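Local coordinates for protein importin-95 (Chaetomium thermophilum, PDB 4XRI) that probably acts as an importin-beta-type nuclear transport receptor that binds small GTPases and helps carry cargo proteins into the nucleus, at residues L186-E196 with E226-E236; Q153-T161 with E197-A206. The protein carries 2 engineered substitutions. One frame throughout, in Å; residues are numbered along the deposited sequence.

Interactions 1 and 2 lie side by side in the all-helical solenoid, their centres about 14 Å apart, and both join helices that run in nearly the same direction. The chain alternates between them: helix 182-193, which carries part of interaction 1, is followed directly by helix 200-212 of interaction 2. These two helices also touch, with Ala206 CB 3.4 Å from Gly192 C, while Arg203 NE probably donates to Ala193 O at 2.9 Å. The same arginine binds a sulfate, probably from the crystallisation liquor, that also lies about 4 Å from the Lys195 side chain, measured between nearest atoms. Interaction 2 has a second sulfate at His154.

Interaction 1: residues L186-E196 with E226-E236; sequences LTAVVQGARKE and ERNYIMQVVCE
Val190 lays its CG1 over one face of the Tyr229 ring, a CH-pi contact 3.9 Å from CG1 to the ring centroid and displaced toward the rim. Thr187 CA meets the ring edge close to its plane, while Leu186 CD2 and the Arg194 guanidinium approach obliquely. The guanidinium is turned almost perpendicular to the ring, at 82°, and brings NH2 to 3.1 Å from Tyr229 CE2. This is the stacking of same-direction helices found in a HEAT-repeat solenoid: helices 186-193 and 226-236 cross at 26°, and Tyr229 is the knob in a hole formed by Leu186, Thr187, Val190 and Gln191. With CG anti to its backbone N (chi1 -165°), Tyr229 sends its ring across to that neighbouring helix.

Apolar contacts extend the seam in both directions. Leu186 CD1 packs 3.9 Å from Ile230 CG1, and Val233 CG2 touches both Ala193 CB and Arg194 CG. Helix 200-212 covers another side, placing Leu210 against Ile230.

At Lys195 the contact becomes polar. Glu236, extended beyond CG, offers its carboxylate to the backbone and side chain of Lys195, both bonds arriving from above the carboxylate plane. Lys195 also has a weaker salt bridge to Glu196, whose own carboxylate is near that of Glu236, so the lysine probably offsets the repulsion between them. A water sits within hydrogen-bonding distance of Ala193 O and Glu236 OE2. Lys195 NZ stands 2.6 Å from Glu236 OE1, and Lys195 N reaches Glu236 OE2 at 2.9 Å.

Interaction 2: residues Q153-T161 with E197-A206; sequences QHQKQASLT and EPNNEVRFAA. With SO4 (sulfate ion), chain I; SO4 (sulfate ion), chain D.
Leu160 CD1 packs 3.7 Å from Ala206 CB and also touches Val202 CG1 and Ala205 CB, forming the tightly packed, buried part of the contact. Helices 153-161 and 200-206 run only 6° from parallel at 8.5 Å between their axes, the close side-by-side stacking of a HEAT-repeat solenoid, consistent with the small side chains of Ala205 and Ala206. Val189 of helix 182-193 covers Leu160 further.

Toward solvent the contact is looser and polar. Waters link Gln157 NE2 to Glu201 O and Lys156 NZ to Glu197 OE2, the second supplementing a long salt bridge of 3.6 Å from Lys156 NZ to Glu197 OE1. Near the helix starts, Asn199 ND2 donates to Gln153 OE1 at 2.6 Å, from above the carbonyl plane, with the two amides 71° apart. Gln153 NE2 passes the chain of bonds on to Gln157 OE1, which sits over the centre of the His154 ring; that ring's NE2 binds a sulfate at its edge.

Asn199 is the N-cap of helix 200-212, its OD1 accepting a weak bond from Glu201 N. Cap and cross-helix bond use opposite ends of one amide, so Gln153 probably helps fix its rotation and tie the helix start to its neighbour.

Interaction 1: residues L186-E196 with E226-E236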
# COMPACT_ATOMS: atom_id res chain seq x y z
N LEU A 186 34.35 -1.34 10.41
CA LEU A 186 33.66 -2.19 11.36
C LEU A 186 34.33 -2.17 12.73
O LEU A 186 33.67 -2.12 13.76
CB LEU A 186 33.59 -3.63 10.84
CG LEU A 186 32.94 -4.64 11.79
CD1 LEU A 186 31.50 -4.23 12.09
CD2 LEU A 186 33.00 -6.05 11.22
N THR A 187 35.66 -2.20 12.72
CA THR A 187 36.43 -2.16 13.96
C THR A 187 36.18 -0.85 14.70
O THR A 187 36.02 -0.84 15.92
CB THR A 187 37.94 -2.33 13.69
OG1 THR A 187 38.19 -3.64 13.18
CG2 THR A 187 38.74 -2.14 14.97
N ALA A 188 36.15 0.24 13.94
CA ALA A 188 35.97 1.57 14.52
C ALA A 188 34.61 1.73 15.20
O ALA A 188 34.52 2.27 16.30
CB ALA A 188 36.15 2.64 13.46
N VAL A 189 33.55 1.26 14.54
CA VAL A 189 32.20 1.44 15.07
C VAL A 189 31.92 0.48 16.23
O VAL A 189 31.23 0.85 17.18
CB VAL A 189 31.12 1.25 13.97
CG1 VAL A 189 31.40 2.19 12.80
CG2 VAL A 189 31.05 -0.18 13.49
N VAL A 190 32.46 -0.73 16.16
CA VAL A 190 32.23 -1.72 17.21
C VAL A 190 33.00 -1.33 18.47
O VAL A 190 32.47 -1.38 19.58
CB VAL A 190 32.65 -3.14 16.77
CG1 VAL A 190 32.73 -4.07 17.98
CG2 VAL A 190 31.67 -3.68 15.75
N GLN A 191 34.26 -0.94 18.28
CA GLN A 191 35.09 -0.52 19.41
C GLN A 191 34.53 0.74 20.05
O GLN A 191 34.66 0.95 21.26
CB GLN A 191 36.53 -0.28 18.97
CG GLN A 191 37.31 -1.56 18.72
CD GLN A 191 38.77 -1.31 18.41
OE1 GLN A 191 39.20 -0.17 18.21
NE2 GLN A 191 39.56 -2.38 18.38
N GLY A 192 33.89 1.58 19.25
CA GLY A 192 33.29 2.79 19.77
C GLY A 192 32.05 2.50 20.59
O GLY A 192 31.67 3.27 21.46
N ALA A 193 31.41 1.37 20.30
CA ALA A 193 30.13 1.02 20.91
C ALA A 193 30.30 0.22 22.20
O ALA A 193 29.35 0.09 22.99
CB ALA A 193 29.27 0.24 19.93
N ARG A 194 31.49 -0.31 22.42
CA ARG A 194 31.75 -1.18 23.57
C ARG A 194 31.67 -0.43 24.90
O ARG A 194 31.84 0.79 24.95
CB ARG A 194 33.12 -1.85 23.44
CG ARG A 194 33.07 -3.15 22.67
CD ARG A 194 34.45 -3.71 22.41
NE ARG A 194 34.39 -4.96 21.68
CZ ARG A 194 35.43 -5.53 21.08
NH1 ARG A 194 36.62 -4.95 21.12
NH2 ARG A 194 35.28 -6.67 20.43
N LYS A 195 31.42 -1.18 25.97
CA LYS A 195 31.29 -0.59 27.29
C LYS A 195 32.64 -0.10 27.80
O LYS A 195 32.71 0.70 28.73
CB LYS A 195 30.69 -1.59 28.28
CG LYS A 195 31.56 -2.80 28.59
CD LYS A 195 30.88 -3.69 29.63
CE LYS A 195 31.70 -4.94 29.93
NZ LYS A 195 31.89 -5.78 28.72
N GLU A 196 33.71 -0.58 27.17
CA GLU A 196 35.05 -0.11 27.50
C GLU A 196 35.24 1.33 27.05
O GLU A 196 36.17 2.02 27.50
CB GLU A 196 36.11 -1.01 26.85
CG GLU A 196 36.27 -2.37 27.52
CD GLU A 196 35.14 -3.33 27.19
OE1 GLU A 196 34.44 -3.10 26.18
OE2 GLU A 196 34.95 -4.30 27.94
N GLU A 226 32.83 -12.22 12.13
CA GLU A 226 32.18 -10.92 12.06
C GLU A 226 30.83 -10.96 12.76
O GLU A 226 30.45 -10.02 13.45
CB GLU A 226 31.99 -10.48 10.60
CG GLU A 226 33.16 -9.70 10.03
CD GLU A 226 33.91 -10.48 8.97
OE1 GLU A 226 35.16 -10.41 8.96
OE2 GLU A 226 33.26 -11.15 8.14
N ARG A 227 30.11 -12.07 12.57
CA ARG A 227 28.79 -12.25 13.16
C ARG A 227 28.84 -12.12 14.68
O ARG A 227 28.16 -11.28 15.26
CB ARG A 227 28.21 -13.61 12.76
CG ARG A 227 26.70 -13.63 12.68
CD ARG A 227 26.15 -15.04 12.49
NE ARG A 227 26.60 -15.67 11.25
CZ ARG A 227 27.28 -16.81 11.20
NH1 ARG A 227 27.59 -17.45 12.32
NH2 ARG A 227 27.64 -17.31 10.03
N ASN A 228 29.66 -12.96 15.31
CA ASN A 228 29.81 -12.95 16.76
C ASN A 228 30.35 -11.62 17.28
O ASN A 228 29.96 -11.16 18.35
CB ASN A 228 30.73 -14.09 17.20
CG ASN A 228 30.10 -15.46 16.97
OD1 ASN A 228 28.96 -15.70 17.35
ND2 ASN A 228 30.86 -16.35 16.33
N TYR A 229 31.26 -11.02 16.50
CA TYR A 229 31.82 -9.71 16.80
C TYR A 229 30.72 -8.68 17.00
O TYR A 229 30.60 -8.07 18.06
CB TYR A 229 32.77 -9.29 15.67
CG TYR A 229 33.70 -8.13 15.98
CD1 TYR A 229 33.70 -6.99 15.18
CD2 TYR A 229 34.58 -8.18 17.05
CE1 TYR A 229 34.56 -5.94 15.44
CE2 TYR A 229 35.44 -7.13 17.32
CZ TYR A 229 35.42 -6.01 16.51
OH TYR A 229 36.27 -4.96 16.79
N ILE A 230 29.89 -8.53 15.96
CA ILE A 230 28.79 -7.58 15.96
C ILE A 230 27.73 -7.92 17.00
O ILE A 230 27.27 -7.05 17.73
CB ILE A 230 28.14 -7.50 14.57
CG1 ILE A 230 29.15 -6.96 13.56
CG2 ILE A 230 26.89 -6.65 14.60
CD1 ILE A 230 28.73 -7.14 12.12
N MET A 231 27.35 -9.19 17.07
CA MET A 231 26.31 -9.62 17.99
C MET A 231 26.71 -9.43 19.45
O MET A 231 25.88 -9.10 20.29
CB MET A 231 25.93 -11.09 17.74
CG MET A 231 25.26 -11.33 16.39
SD MET A 231 23.82 -10.27 16.13
CE MET A 231 22.69 -10.94 17.34
N GLN A 232 28.00 -9.62 19.74
CA GLN A 232 28.47 -9.46 21.11
C GLN A 232 28.31 -8.03 21.60
O GLN A 232 27.80 -7.80 22.69
CB GLN A 232 29.94 -9.89 21.23
CG GLN A 232 30.46 -9.96 22.66
CD GLN A 232 30.93 -8.61 23.18
OE1 GLN A 232 31.42 -7.77 22.43
NE2 GLN A 232 30.77 -8.39 24.48
N VAL A 233 28.73 -7.07 20.78
CA VAL A 233 28.68 -5.67 21.17
C VAL A 233 27.24 -5.16 21.21
O VAL A 233 26.90 -4.30 22.02
CB VAL A 233 29.54 -4.78 20.23
CG1 VAL A 233 28.89 -4.59 18.88
CG2 VAL A 233 29.80 -3.43 20.88
N VAL A 234 26.39 -5.69 20.34
CA VAL A 234 24.99 -5.26 20.30
C VAL A 234 24.26 -5.75 21.54
O VAL A 234 23.53 -5.00 22.19
CB VAL A 234 24.26 -5.77 19.04
CG1 VAL A 234 22.77 -5.52 19.15
CG2 VAL A 234 24.82 -5.11 17.79
N CYS A 235 24.46 -7.02 21.88
CA CYS A 235 23.84 -7.62 23.05
C CYS A 235 24.29 -6.92 24.32
O CYS A 235 23.50 -6.68 25.24
CB CYS A 235 24.16 -9.12 23.13
SG CYS A 235 23.32 -10.13 21.88
N GLU A 236 25.57 -6.59 24.37
CA GLU A 236 26.17 -5.86 25.48
C GLU A 236 25.52 -4.49 25.65
O GLU A 236 25.23 -4.06 26.77
CB GLU A 236 27.68 -5.70 25.25
CG GLU A 236 28.40 -4.83 26.27
CD GLU A 236 29.89 -4.75 26.01
OE1 GLU A 236 30.64 -5.63 26.49
OE2 GLU A 236 30.33 -3.80 25.31
O HOH W 1 28.24 -2.18 24.21

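Interaction 2: residues Q153-T161 with E197-A206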
# COMPACT_ATOMS: atom_id res chain seq x y z
N GLN A 153 35.55 13.90 21.98
CA GLN A 153 34.21 13.32 22.04
C GLN A 153 33.36 13.62 20.81
O GLN A 153 32.86 12.71 20.14
CB GLN A 153 33.47 13.79 23.28
CG GLN A 153 32.02 13.34 23.31
CD GLN A 153 31.25 13.93 24.47
OE1 GLN A 153 31.70 13.89 25.62
NE2 GLN A 153 30.08 14.49 24.18
N HIS A 154 33.20 14.90 20.50
CA HIS A 154 32.32 15.32 19.41
C HIS A 154 32.87 14.95 18.04
O HIS A 154 32.09 14.60 17.14
CB HIS A 154 32.05 16.82 19.48
CG HIS A 154 30.94 17.18 20.42
ND1 HIS A 154 31.10 17.21 21.79
CD2 HIS A 154 29.65 17.52 20.19
CE1 HIS A 154 29.96 17.56 22.36
NE2 HIS A 154 29.06 17.75 21.41
N GLN A 155 34.18 15.02 17.86
CA GLN A 155 34.76 14.59 16.59
C GLN A 155 34.50 13.11 16.38
O GLN A 155 34.25 12.67 15.26
CB GLN A 155 36.27 14.88 16.52
CG GLN A 155 36.87 14.44 15.19
CD GLN A 155 38.31 14.87 14.99
OE1 GLN A 155 39.17 14.63 15.85
NE2 GLN A 155 38.58 15.50 13.86
N LYS A 156 34.57 12.34 17.46
CA LYS A 156 34.24 10.91 17.40
C LYS A 156 32.79 10.70 17.01
O LYS A 156 32.49 9.97 16.06
CB LYS A 156 34.53 10.23 18.74
CG LYS A 156 35.98 9.83 18.95
CD LYS A 156 36.11 8.93 20.17
CE LYS A 156 37.51 8.35 20.29
NZ LYS A 156 37.57 7.27 21.31
N GLN A 157 31.89 11.33 17.76
CA GLN A 157 30.45 11.26 17.51
C GLN A 157 30.10 11.53 16.06
O GLN A 157 29.45 10.72 15.39
CB GLN A 157 29.70 12.25 18.39
CG GLN A 157 29.70 11.98 19.88
CD GLN A 157 28.96 13.05 20.65
OE1 GLN A 157 29.56 13.93 21.26
NE2 GLN A 157 27.63 12.99 20.62
N ALA A 158 30.55 12.69 15.57
CA ALA A 158 30.19 13.18 14.25
C ALA A 158 30.80 12.35 13.13
O ALA A 158 30.20 12.16 12.08
CB ALA A 158 30.60 14.64 14.10
N SER A 159 32.01 11.85 13.37
CA SER A 159 32.70 11.04 12.37
C SER A 159 32.07 9.66 12.27
O SER A 159 31.96 9.09 11.19
CB SER A 159 34.19 10.92 12.69
OG SER A 159 34.79 12.20 12.72
N LEU A 160 31.66 9.12 13.42
CA LEU A 160 30.90 7.88 13.45
C LEU A 160 29.60 8.05 12.68
O LEU A 160 29.19 7.19 11.91
CB LEU A 160 30.62 7.45 14.89
CG LEU A 160 31.80 6.84 15.64
CD1 LEU A 160 31.51 6.76 17.13
CD2 LEU A 160 32.12 5.46 15.08
N THR A 161 28.96 9.20 12.90
CA THR A 161 27.71 9.54 12.24
C THR A 161 27.89 9.66 10.73
O THR A 161 27.05 9.21 9.95
CB THR A 161 27.14 10.86 12.80
OG1 THR A 161 26.84 10.70 14.19
CG2 THR A 161 25.87 11.25 12.07
N GLU A 197 34.37 1.79 26.16
CA GLU A 197 34.34 3.20 25.77
C GLU A 197 33.71 4.02 26.89
O GLU A 197 32.53 3.86 27.18
CB GLU A 197 33.58 3.39 24.46
CG GLU A 197 33.21 4.83 24.16
CD GLU A 197 34.42 5.73 24.00
OE1 GLU A 197 35.41 5.29 23.36
OE2 GLU A 197 34.39 6.87 24.51
N PRO A 198 34.51 4.90 27.52
CA PRO A 198 34.08 5.67 28.69
C PRO A 198 32.94 6.64 28.40
O PRO A 198 32.11 6.91 29.27
CB PRO A 198 35.35 6.43 29.10
CG PRO A 198 36.13 6.54 27.83
CD PRO A 198 35.87 5.26 27.09
N ASN A 199 32.91 7.17 27.18
CA ASN A 199 31.96 8.21 26.81
C ASN A 199 30.66 7.64 26.24
O ASN A 199 30.67 6.95 25.21
CB ASN A 199 32.61 9.16 25.80
CG ASN A 199 31.97 10.53 25.80
OD1 ASN A 199 30.77 10.67 25.56
ND2 ASN A 199 32.77 11.56 26.07
N ASN A 200 29.55 7.94 26.90
CA ASN A 200 28.24 7.43 26.49
C ASN A 200 27.73 8.05 25.20
O ASN A 200 27.00 7.41 24.44
CB ASN A 200 27.22 7.65 27.60
CG ASN A 200 27.37 6.66 28.74
OD1 ASN A 200 27.99 5.61 28.58
ND2 ASN A 200 26.80 7.00 29.90
N GLU A 201 28.12 9.30 24.94
CA GLU A 201 27.75 9.98 23.71
C GLU A 201 28.37 9.27 22.52
O GLU A 201 27.73 9.07 21.49
CB GLU A 201 28.19 11.44 23.75
CG GLU A 201 27.94 12.14 25.07
CD GLU A 201 26.46 12.32 25.37
OE1 GLU A 201 25.66 12.40 24.42
OE2 GLU A 201 26.11 12.38 26.57
N VAL A 202 29.63 8.89 22.68
CA VAL A 202 30.37 8.16 21.66
C VAL A 202 29.74 6.79 21.41
O VAL A 202 29.56 6.37 20.26
CB VAL A 202 31.85 7.99 22.05
CG1 VAL A 202 32.56 7.01 21.12
CG2 VAL A 202 32.56 9.35 22.06
N ARG A 203 29.41 6.10 22.50
CA ARG A 203 28.79 4.78 22.41
C ARG A 203 27.47 4.81 21.65
O ARG A 203 27.20 3.93 20.83
CB ARG A 203 28.57 4.19 23.81
CG ARG A 203 29.81 3.58 24.44
CD ARG A 203 29.47 2.83 25.72
NE ARG A 203 28.79 1.56 25.45
CZ ARG A 203 28.24 0.80 26.39
NH1 ARG A 203 28.28 1.17 27.66
NH2 ARG A 203 27.64 -0.34 26.05
N PHE A 204 26.65 5.82 21.92
CA PHE A 204 25.37 5.95 21.23
C PHE A 204 25.56 6.21 19.75
O PHE A 204 24.86 5.64 18.91
CB PHE A 204 24.52 7.07 21.84
CG PHE A 204 23.23 7.30 21.09
CD1 PHE A 204 22.24 6.34 21.09
CD2 PHE A 204 23.03 8.48 20.39
CE1 PHE A 204 21.06 6.55 20.40
CE2 PHE A 204 21.85 8.69 19.69
CZ PHE A 204 20.86 7.72 19.70
N ALA A 205 26.50 7.09 19.43
CA ALA A 205 26.81 7.42 18.04
C ALA A 205 27.34 6.18 17.31
O ALA A 205 27.02 5.95 16.15
CB ALA A 205 27.83 8.54 17.98
N ALA A 206 28.13 5.39 18.02
CA ALA A 206 28.75 4.21 17.44
C ALA A 206 27.74 3.09 17.17
O ALA A 206 27.77 2.47 16.11
CB ALA A 206 29.86 3.70 18.34
S SO4 I . 26.39 18.49 23.70
O1 SO4 I . 26.93 19.33 22.64
O2 SO4 I . 24.93 18.59 23.69
O3 SO4 I . 26.79 17.10 23.48
O4 SO4 I . 26.90 18.95 24.99
S SO4 D . 27.58 -0.22 30.81
O1 SO4 D . 27.59 1.18 30.40
O2 SO4 D . 27.45 -1.08 29.63
O3 SO4 D . 28.81 -0.54 31.52
O4 SO4 D . 26.44 -0.45 31.70
O HOH W 2 36.50 8.22 23.53
O HOH W 3 25.93 10.88 19.98
O HOH W 4 25.73 7.68 14.44